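Local coordinates for hypothetical protein APE0525 (Aeropyrum pernix, PDB 2CX0) that is of unknown function but contains a PUA domain, probably binds RNA and may act in translation initiation, at residues 3-13 with 172-182; 139-147 with 163-171. All coordinates share one frame; numbering follows the deposited sequence.

Interaction 2 pairs two antiparallel strands inside the PUA domain, and interaction 1 lays the C-terminal helix on the first hairpin of the chain. Strand 163-170 of interaction 2 runs almost directly into helix 174-183 of interaction 1, with one short turn between them. The chain therefore leaves the PUA sheet and returns to its own N-terminus. The centres of the two contacts are about 21 Å apart, but they touch at this junction. Trp176 CB lies 3.6 Å from Arg170 O, and Leu175 CD2 lies 3.9 Å from His169 CD2. Both are packing contacts. Asp173 OD2 also accepts a hydrogen bond from Arg170 N.

Interaction 1 of 2, residues 3-13 with 172-182; sequences LWARLVGLARL and GDALWELAQEV
Gly172 O is met by Leu7 CD1 at 3.3 Å, just ahead of helix 174-183. Asp173 is the N-cap: its OD1 accepts from Trp176 N, nearly along the C-O axis of the carboxylate. In the next residue, Ala174, CB packs on Val8 CG1 at 3.7 Å. Glu177 reaches the loop between the two strands. Glu177 CB sits 3.2 Å from Arg6 O, and Leu7 CD1 lies across its CG. The chain then bends (chi2 -67°) and sets OE1 at the edge of the Arg6 guanidinium. The salt bridge from Arg6 NH1 to Glu177 OE1 is long, 3.9 Å, and the two planes are 66° apart. Water 2 donates to both OE1 and the backbone O of Glu177, and accepts weakly from Arg6 N. Leu178 CD1 meets Leu3 CD1 at 4.0 Å, the two side chains crossing at about a right angle. Glu181 slides past Leu3, with CB against Ala5 CB and CG 3.5 Å from Trp4 O. Its OE2 accepts from water 1, which in turn accepts from Trp4 N. Val182 CG2 closes the row on Leu3 CD2 at 3.6 Å. The helix thus covers one face of an antiparallel hairpin at the edge of the N-terminal sheet. It also spans strands 45-51, 56-62 and 65-70, with Leu178 on Ala50 and Tyr57, and Val182 on Pro66.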
loop_
_atom_site.group_PDB
_atom_site.type_symbol
_atom_site.label_atom_id
_atom_site.label_comp_id
_atom_site.label_asym_id
_atom_site.label_seq_id
_atom_site.Cartn_x
_atom_site.Cartn_y
_atom_site.Cartn_z
ATOM N N LEU A 3 -12.290 -16.657 8.721
ATOM C CA LEU A 3 -11.791 -15.746 9.700
ATOM C C LEU A 3 -12.893 -14.762 9.976
ATOM O O LEU A 3 -13.898 -14.724 9.248
ATOM C CB LEU A 3 -10.522 -15.046 9.208
ATOM C CG LEU A 3 -10.551 -14.171 7.945
ATOM C CD1 LEU A 3 -11.267 -12.829 8.258
ATOM C CD2 LEU A 3 -9.041 -13.902 7.472
ATOM N N TRP A 4 -12.756 -13.996 11.047
ATOM C CA TRP A 4 -13.788 -12.972 11.324
ATOM C C TRP A 4 -13.013 -11.684 11.614
ATOM O O TRP A 4 -12.194 -11.640 12.559
ATOM C CB TRP A 4 -14.666 -13.381 12.524
ATOM C CG TRP A 4 -15.937 -12.593 12.603
ATOM C CD1 TRP A 4 -16.077 -11.216 12.530
ATOM C CD2 TRP A 4 -17.276 -13.132 12.673
ATOM N NE1 TRP A 4 -17.421 -10.884 12.527
ATOM C CE2 TRP A 4 -18.175 -12.024 12.619
ATOM C CE3 TRP A 4 -17.796 -14.441 12.770
ATOM C CZ2 TRP A 4 -19.566 -12.177 12.660
ATOM C CZ3 TRP A 4 -19.195 -14.608 12.803
ATOM C CH2 TRP A 4 -20.067 -13.466 12.745
ATOM N N ALA A 5 -13.200 -10.686 10.755
ATOM C CA ALA A 5 -12.471 -9.422 10.897
ATOM C C ALA A 5 -13.355 -8.267 11.259
ATOM O O ALA A 5 -14.551 -8.286 10.981
ATOM C CB ALA A 5 -11.714 -9.083 9.588
ATOM N N ARG A 6 -12.763 -7.276 11.887
ATOM C CA ARG A 6 -13.525 -6.072 12.170
ATOM C C ARG A 6 -13.898 -5.480 10.795
ATOM O O ARG A 6 -13.173 -5.684 9.801
ATOM C CB ARG A 6 -12.667 -5.076 12.982
ATOM C CG ARG A 6 -13.202 -3.688 12.994
ATOM C CD ARG A 6 -12.387 -2.754 13.921
ATOM N NE ARG A 6 -12.384 -3.188 15.326
ATOM C CZ ARG A 6 -11.383 -3.845 15.912
ATOM N NH1 ARG A 6 -10.297 -4.138 15.206
ATOM N NH2 ARG A 6 -11.469 -4.203 17.194
ATOM N N LEU A 7 -15.054 -4.805 10.736
ATOM C CA LEU A 7 -15.550 -4.127 9.517
ATOM C C LEU A 7 -16.165 -5.069 8.529
ATOM O O LEU A 7 -17.414 -5.005 8.265
ATOM C CB LEU A 7 -14.439 -3.322 8.724
ATOM C CG LEU A 7 -14.165 -1.905 9.148
ATOM C CD1 LEU A 7 -13.242 -1.193 8.075
ATOM C CD2 LEU A 7 -15.482 -1.122 9.216
ATOM N N VAL A 8 -15.319 -5.953 7.977
ATOM C CA VAL A 8 -15.772 -6.875 6.961
ATOM C C VAL A 8 -16.507 -8.092 7.520
ATOM O O VAL A 8 -17.292 -8.706 6.739
ATOM C CB VAL A 8 -14.580 -7.338 6.044
ATOM C CG1 VAL A 8 -13.908 -6.103 5.407
ATOM C CG2 VAL A 8 -13.532 -8.060 6.882
ATOM N N GLY A 9 -16.238 -8.472 8.775
ATOM C CA GLY A 9 -16.938 -9.620 9.308
ATOM C C GLY A 9 -16.395 -10.980 8.930
ATOM O O GLY A 9 -15.208 -11.150 8.685
ATOM N N LEU A 10 -17.276 -11.969 8.863
ATOM C CA LEU A 10 -16.854 -13.326 8.550
ATOM C C LEU A 10 -16.331 -13.463 7.117
ATOM O O LEU A 10 -16.924 -12.927 6.177
ATOM C CB LEU A 10 -18.041 -14.269 8.776
ATOM C CG LEU A 10 -17.755 -15.708 8.391
ATOM C CD1 LEU A 10 -17.063 -16.417 9.591
ATOM C CD2 LEU A 10 -19.093 -16.371 7.989
ATOM N N ALA A 11 -15.188 -14.114 6.950
ATOM C CA ALA A 11 -14.658 -14.330 5.623
ATOM C C ALA A 11 -14.310 -15.789 5.425
ATOM O O ALA A 11 -13.680 -16.390 6.286
ATOM C CB ALA A 11 -13.367 -13.419 5.330
ATOM N N ARG A 12 -14.728 -16.337 4.278
ATOM C CA ARG A 12 -14.394 -17.718 3.916
ATOM C C ARG A 12 -13.164 -17.605 3.017
ATOM O O ARG A 12 -13.178 -16.874 1.996
ATOM C CB ARG A 12 -15.546 -18.367 3.156
ATOM C CG ARG A 12 -16.648 -18.744 4.127
ATOM C CD ARG A 12 -18.012 -18.933 3.475
ATOM N NE ARG A 12 -19.109 -18.824 4.461
ATOM C CZ ARG A 12 -19.408 -19.748 5.377
ATOM N NH1 ARG A 12 -18.688 -20.854 5.430
ATOM N NH2 ARG A 12 -20.412 -19.596 6.252
ATOM N N LEU A 13 -12.107 -18.331 3.371
ATOM C CA LEU A 13 -10.860 -18.240 2.637
ATOM C C LEU A 13 -10.484 -19.481 1.830
ATOM O O LEU A 13 -10.769 -20.589 2.218
ATOM C CB LEU A 13 -9.732 -17.940 3.608
ATOM C CG LEU A 13 -9.371 -16.495 3.941
ATOM C CD1 LEU A 13 -10.527 -15.770 4.498
ATOM C CD2 LEU A 13 -8.239 -16.511 4.937
ATOM N N GLY A 172 -7.011 1.168 8.337
ATOM C CA GLY A 172 -8.406 1.070 8.749
ATOM C C GLY A 172 -9.447 0.837 7.653
ATOM O O GLY A 172 -10.642 0.771 7.962
ATOM N N ASP A 173 -9.025 0.777 6.390
ATOM C CA ASP A 173 -9.994 0.483 5.357
ATOM C C ASP A 173 -10.337 -1.045 5.391
ATOM O O ASP A 173 -9.786 -1.804 6.185
ATOM C CB ASP A 173 -9.570 1.032 3.945
ATOM C CG ASP A 173 -8.403 0.268 3.267
ATOM O OD1 ASP A 173 -8.018 -0.870 3.671
ATOM O OD2 ASP A 173 -7.883 0.871 2.261
ATOM N N ALA A 174 -11.308 -1.458 4.576
ATOM C CA ALA A 174 -11.751 -2.837 4.581
ATOM C C ALA A 174 -10.625 -3.827 4.294
ATOM O O ALA A 174 -10.525 -4.869 4.986
ATOM C CB ALA A 174 -12.878 -3.009 3.590
ATOM N N LEU A 175 -9.798 -3.510 3.298
ATOM C CA LEU A 175 -8.680 -4.400 2.977
ATOM C C LEU A 175 -7.697 -4.455 4.169
ATOM O O LEU A 175 -7.170 -5.544 4.502
ATOM C CB LEU A 175 -7.940 -3.947 1.695
ATOM C CG LEU A 175 -6.590 -4.636 1.370
ATOM C CD1 LEU A 175 -6.813 -6.134 1.064
ATOM C CD2 LEU A 175 -5.972 -4.012 0.171
ATOM N N TRP A 176 -7.480 -3.286 4.812
ATOM C CA TRP A 176 -6.560 -3.225 5.943
ATOM C C TRP A 176 -7.055 -4.163 7.062
ATOM O O TRP A 176 -6.251 -4.940 7.634
ATOM C CB TRP A 176 -6.484 -1.797 6.502
ATOM C CG TRP A 176 -5.396 -1.684 7.511
ATOM C CD1 TRP A 176 -4.072 -1.519 7.262
ATOM C CD2 TRP A 176 -5.532 -1.850 8.912
ATOM N NE1 TRP A 176 -3.350 -1.592 8.435
ATOM C CE2 TRP A 176 -4.226 -1.783 9.469
ATOM C CE3 TRP A 176 -6.632 -2.040 9.760
ATOM C CZ2 TRP A 176 -3.984 -1.900 10.848
ATOM C CZ3 TRP A 176 -6.402 -2.153 11.142
ATOM C CH2 TRP A 176 -5.088 -2.083 11.670
ATOM N N GLU A 177 -8.362 -4.128 7.344
ATOM C CA GLU A 177 -8.897 -4.948 8.434
ATOM C C GLU A 177 -8.810 -6.423 8.097
ATOM O O GLU A 177 -8.448 -7.229 8.921
ATOM C CB GLU A 177 -10.358 -4.563 8.770
ATOM C CG GLU A 177 -10.504 -3.149 9.378
ATOM C CD GLU A 177 -9.889 -2.978 10.773
ATOM O OE1 GLU A 177 -9.412 -3.940 11.424
ATOM O OE2 GLU A 177 -9.887 -1.841 11.246
ATOM N N LEU A 178 -9.173 -6.755 6.869
ATOM C CA LEU A 178 -9.076 -8.120 6.434
ATOM C C LEU A 178 -7.594 -8.609 6.530
ATOM O O LEU A 178 -7.310 -9.729 7.031
ATOM C CB LEU A 178 -9.598 -8.208 4.999
ATOM C CG LEU A 178 -9.268 -9.579 4.371
ATOM C CD1 LEU A 178 -9.998 -10.712 5.144
ATOM C CD2 LEU A 178 -9.740 -9.534 2.893
ATOM N N ALA A 179 -6.667 -7.776 6.066
ATOM C CA ALA A 179 -5.235 -8.148 6.068
ATOM C C ALA A 179 -4.707 -8.330 7.480
ATOM O O ALA A 179 -3.935 -9.272 7.719
ATOM C CB ALA A 179 -4.371 -7.125 5.326
ATOM N N GLN A 180 -5.155 -7.477 8.411
ATOM C CA GLN A 180 -4.749 -7.590 9.810
ATOM C C GLN A 180 -5.122 -8.964 10.371
ATOM O O GLN A 180 -4.355 -9.573 11.112
ATOM C CB GLN A 180 -5.477 -6.568 10.677
ATOM C CG GLN A 180 -4.818 -5.271 10.788
ATOM C CD GLN A 180 -3.419 -5.413 11.322
ATOM O OE1 GLN A 180 -2.497 -5.609 10.540
ATOM N NE2 GLN A 180 -3.247 -5.343 12.663
ATOM N N GLU A 181 -6.302 -9.454 10.006
ATOM C CA GLU A 181 -6.773 -10.732 10.509
ATOM C C GLU A 181 -6.095 -11.893 9.802
ATOM O O GLU A 181 -5.847 -12.916 10.428
ATOM C CB GLU A 181 -8.314 -10.818 10.354
ATOM C CG GLU A 181 -8.971 -11.816 11.266
ATOM C CD GLU A 181 -8.694 -11.554 12.746
ATOM O OE1 GLU A 181 -8.475 -10.396 13.185
ATOM O OE2 GLU A 181 -8.729 -12.531 13.487
ATOM N N VAL A 182 -5.801 -11.754 8.498
ATOM C CA VAL A 182 -5.120 -12.826 7.762
ATOM C C VAL A 182 -3.736 -13.021 8.424
ATOM O O VAL A 182 -3.310 -14.168 8.655
ATOM C CB VAL A 182 -4.925 -12.478 6.232
ATOM C CG1 VAL A 182 -3.973 -13.490 5.562
ATOM C CG2 VAL A 182 -6.276 -12.585 5.487
HETATM O O HOH W 1 -10.331 -14.500 12.695
HETATM O O HOH W 2 -9.505 -6.595 11.549
#

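Interaction 2 of 2, residues 139-147 with 163-171; sequences PVMVGVAEV and RAVRRVHRL
Glu146 and Arg163 meet through bends in both chains, chi2 -110° in the glutamate and chi3 76° in the arginine. Arg163 NH2 donates to Glu146 OE2 at 3.0 Å, from above the carboxylate plane; the two planes are almost perpendicular. Arg166 NE makes a long salt bridge to Glu146 OE2, 3.8 Å. Water 3 links OE2 to Arg166 NH2. The oxygen thus joins both arginines, which probably favours the charged carboxylate. Arg166 runs alongside Val144, whose CB lies over one face of its guanidinium. The backbones pair antiparallel. Val144 N donates to Arg166 O, and Arg166 N to Val144 O, each at 2.9 Å. At Val142 a classic beta bulge shifts the register by one: Val142 O accepts from both Val168 N and His169 N. Beside it, Gly143 CA comes 3.1 Å from Arg166 O, a CA-H...O contact. On the face of Ala145 and Val165, selenomethionine Met141 bends at chi2 and chi3, and its side chain slides past Val165 in the opposite direction. Met141 SE lies 3.7 Å from Val165 CG1 and also meets Arg167 CA. On the other face, Val144 CG2 meets Val168 CG2. The pair lies within the mixed PUA sheet, between strands 111-112 and 128-133. Leu111 of strand 111-112 touches Met141 and Val165. Tyr77 of strand 76-78 and Leu80 of helix 80-86 pack on Val142, bringing the N-terminal part of the chain against this sheet.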
loop_
_atom_site.group_PDB
_atom_site.type_symbol
_atom_site.label_atom_id
_atom_site.label_comp_id
_atom_site.label_asym_id
_atom_site.label_seq_id
_atom_site.Cartn_x
_atom_site.Cartn_y
_atom_site.Cartn_z
ATOM N N PRO A 139 3.418 4.304 8.385
ATOM C CA PRO A 139 2.756 4.392 7.085
ATOM C C PRO A 139 1.248 4.453 7.353
ATOM O O PRO A 139 0.696 3.682 8.170
ATOM C CB PRO A 139 3.159 3.083 6.382
ATOM C CG PRO A 139 4.405 2.656 7.137
ATOM C CD PRO A 139 4.088 2.998 8.548
ATOM N N VAL A 140 0.576 5.410 6.710
ATOM C CA VAL A 140 -0.870 5.490 6.904
ATOM C C VAL A 140 -1.686 5.277 5.617
ATOM O O VAL A 140 -2.898 5.008 5.667
ATOM C CB VAL A 140 -1.291 6.867 7.568
ATOM C CG1 VAL A 140 -0.644 6.993 8.951
ATOM C CG2 VAL A 140 -0.819 8.001 6.731
HETATM N N MSE A 141 -1.049 5.432 4.456
HETATM C CA MSE A 141 -1.781 5.254 3.215
HETATM C C MSE A 141 -0.796 4.936 2.077
HETATM O O MSE A 141 0.370 5.345 2.089
HETATM C CB MSE A 141 -2.553 6.530 2.896
HETATM C CG MSE A 141 -3.346 6.530 1.497
HETATM SE SE MSE A 141 -2.249 7.361 0.080
HETATM C CE MSE A 141 -2.785 9.244 0.465
ATOM N N VAL A 142 -1.294 4.170 1.112
ATOM C CA VAL A 142 -0.550 3.805 -0.094
ATOM C C VAL A 142 -1.388 4.374 -1.227
ATOM O O VAL A 142 -2.606 4.207 -1.202
ATOM C CB VAL A 142 -0.448 2.230 -0.250
ATOM C CG1 VAL A 142 -0.066 1.887 -1.642
ATOM C CG2 VAL A 142 0.696 1.710 0.742
ATOM N N GLY A 143 -0.732 5.011 -2.193
ATOM C CA GLY A 143 -1.448 5.595 -3.308
ATOM C C GLY A 143 -0.592 6.010 -4.511
ATOM O O GLY A 143 0.548 5.563 -4.703
ATOM N N VAL A 144 -1.183 6.871 -5.341
ATOM C CA VAL A 144 -0.540 7.272 -6.553
ATOM C C VAL A 144 -0.159 8.740 -6.525
ATOM O O VAL A 144 -0.997 9.609 -6.236
ATOM C CB VAL A 144 -1.497 6.977 -7.760
ATOM C CG1 VAL A 144 -0.792 7.367 -9.107
ATOM C CG2 VAL A 144 -1.934 5.501 -7.746
ATOM N N ALA A 145 1.107 9.017 -6.829
ATOM C CA ALA A 145 1.563 10.408 -6.819
ATOM C C ALA A 145 0.818 11.172 -7.927
ATOM O O ALA A 145 0.706 10.696 -9.047
ATOM C CB ALA A 145 3.096 10.496 -7.074
ATOM N N GLU A 146 0.319 12.356 -7.602
ATOM C CA GLU A 146 -0.353 13.217 -8.577
ATOM C C GLU A 146 0.576 14.276 -9.126
ATOM O O GLU A 146 0.213 15.003 -10.057
ATOM C CB GLU A 146 -1.535 13.929 -7.954
ATOM C CG GLU A 146 -2.655 12.981 -7.654
ATOM C CD GLU A 146 -3.872 13.178 -8.561
ATOM O OE1 GLU A 146 -4.174 14.336 -8.932
ATOM O OE2 GLU A 146 -4.545 12.185 -8.877
ATOM N N VAL A 147 1.758 14.388 -8.546
ATOM C CA VAL A 147 2.758 15.354 -9.028
ATOM C C VAL A 147 4.140 14.731 -8.931
ATOM O O VAL A 147 4.340 13.802 -8.143
ATOM C CB VAL A 147 2.734 16.647 -8.202
ATOM C CG1 VAL A 147 1.448 17.401 -8.505
ATOM C CG2 VAL A 147 2.842 16.333 -6.716
ATOM N N ARG A 163 -4.285 18.195 -4.752
ATOM C CA ARG A 163 -4.023 16.835 -4.367
ATOM C C ARG A 163 -2.561 16.426 -4.633
ATOM O O ARG A 163 -1.997 16.651 -5.704
ATOM C CB ARG A 163 -4.987 15.887 -5.104
ATOM C CG ARG A 163 -5.031 14.410 -4.530
ATOM C CD ARG A 163 -6.417 13.819 -4.860
ATOM N NE ARG A 163 -6.474 13.464 -6.267
ATOM C CZ ARG A 163 -7.547 12.970 -6.865
ATOM N NH1 ARG A 163 -8.673 12.811 -6.189
ATOM N NH2 ARG A 163 -7.437 12.530 -8.091
ATOM N N ALA A 164 -1.940 15.853 -3.620
ATOM C CA ALA A 164 -0.570 15.380 -3.751
ATOM C C ALA A 164 -0.556 13.872 -4.097
ATOM O O ALA A 164 0.224 13.420 -4.985
ATOM C CB ALA A 164 0.197 15.615 -2.421
ATOM N N VAL A 165 -1.388 13.103 -3.389
ATOM C CA VAL A 165 -1.419 11.624 -3.612
ATOM C C VAL A 165 -2.864 11.132 -3.556
ATOM O O VAL A 165 -3.635 11.459 -2.632
ATOM C CB VAL A 165 -0.631 10.862 -2.480
ATOM C CG1 VAL A 165 -0.684 9.317 -2.677
ATOM C CG2 VAL A 165 0.851 11.413 -2.422
ATOM N N ARG A 166 -3.210 10.338 -4.550
ATOM C CA ARG A 166 -4.534 9.765 -4.632
ATOM C C ARG A 166 -4.513 8.492 -3.806
ATOM O O ARG A 166 -3.705 7.568 -4.044
ATOM C CB ARG A 166 -4.914 9.502 -6.114
ATOM C CG ARG A 166 -6.273 8.832 -6.285
ATOM C CD ARG A 166 -6.824 8.990 -7.693
ATOM N NE ARG A 166 -5.870 8.633 -8.739
ATOM C CZ ARG A 166 -5.589 7.383 -9.098
ATOM N NH1 ARG A 166 -6.197 6.380 -8.473
ATOM N NH2 ARG A 166 -4.728 7.133 -10.099
ATOM N N ARG A 167 -5.421 8.444 -2.832
ATOM C CA ARG A 167 -5.521 7.283 -1.959
ATOM C C ARG A 167 -5.881 5.960 -2.702
ATOM O O ARG A 167 -6.772 5.953 -3.556
ATOM C CB ARG A 167 -6.597 7.569 -0.855
ATOM C CG ARG A 167 -6.977 6.292 -0.064
ATOM C CD ARG A 167 -8.456 6.310 0.382
ATOM N NE ARG A 167 -9.353 6.180 -0.780
ATOM C CZ ARG A 167 -10.132 7.140 -1.263
ATOM N NH1 ARG A 167 -10.167 8.333 -0.701
ATOM N NH2 ARG A 167 -10.854 6.903 -2.349
ATOM N N VAL A 168 -5.143 4.877 -2.445
ATOM C CA VAL A 168 -5.521 3.562 -2.989
ATOM C C VAL A 168 -5.887 2.628 -1.795
ATOM O O VAL A 168 -6.913 1.947 -1.783
ATOM C CB VAL A 168 -4.385 2.965 -3.797
ATOM C CG1 VAL A 168 -4.618 1.423 -4.077
ATOM C CG2 VAL A 168 -4.276 3.779 -5.133
ATOM N N HIS A 169 -5.046 2.619 -0.771
ATOM C CA HIS A 169 -5.261 1.775 0.409
ATOM C C HIS A 169 -4.786 2.551 1.643
ATOM O O HIS A 169 -3.723 3.236 1.605
ATOM C CB HIS A 169 -4.483 0.456 0.261
ATOM C CG HIS A 169 -4.315 -0.300 1.544
ATOM N ND1 HIS A 169 -3.082 -0.645 2.062
ATOM C CD2 HIS A 169 -5.237 -0.858 2.364
ATOM C CE1 HIS A 169 -3.258 -1.395 3.157
ATOM N NE2 HIS A 169 -4.559 -1.535 3.355
ATOM N N ARG A 170 -5.546 2.458 2.751
ATOM C CA ARG A 170 -5.160 3.241 3.916
ATOM C C ARG A 170 -5.489 2.555 5.234
ATOM O O ARG A 170 -6.287 1.625 5.272
ATOM C CB ARG A 170 -5.824 4.633 3.875
ATOM C CG ARG A 170 -7.381 4.588 3.787
ATOM C CD ARG A 170 -8.082 4.416 5.147
ATOM N NE ARG A 170 -9.548 4.443 4.911
ATOM C CZ ARG A 170 -10.472 4.286 5.860
ATOM N NH1 ARG A 170 -10.098 4.116 7.139
ATOM N NH2 ARG A 170 -11.770 4.241 5.500
ATOM N N LEU A 171 -4.829 3.015 6.298
ATOM C CA LEU A 171 -5.010 2.448 7.643
ATOM C C LEU A 171 -6.508 2.373 8.051
ATOM O O LEU A 171 -7.185 3.410 8.081
ATOM C CB LEU A 171 -4.281 3.360 8.631
ATOM C CG LEU A 171 -3.692 2.567 9.811
ATOM C CD1 LEU A 171 -2.699 3.407 10.672
ATOM C CD2 LEU A 171 -4.846 2.050 10.569
HETATM O O HOH W 3 -3.118 9.888 -10.710
#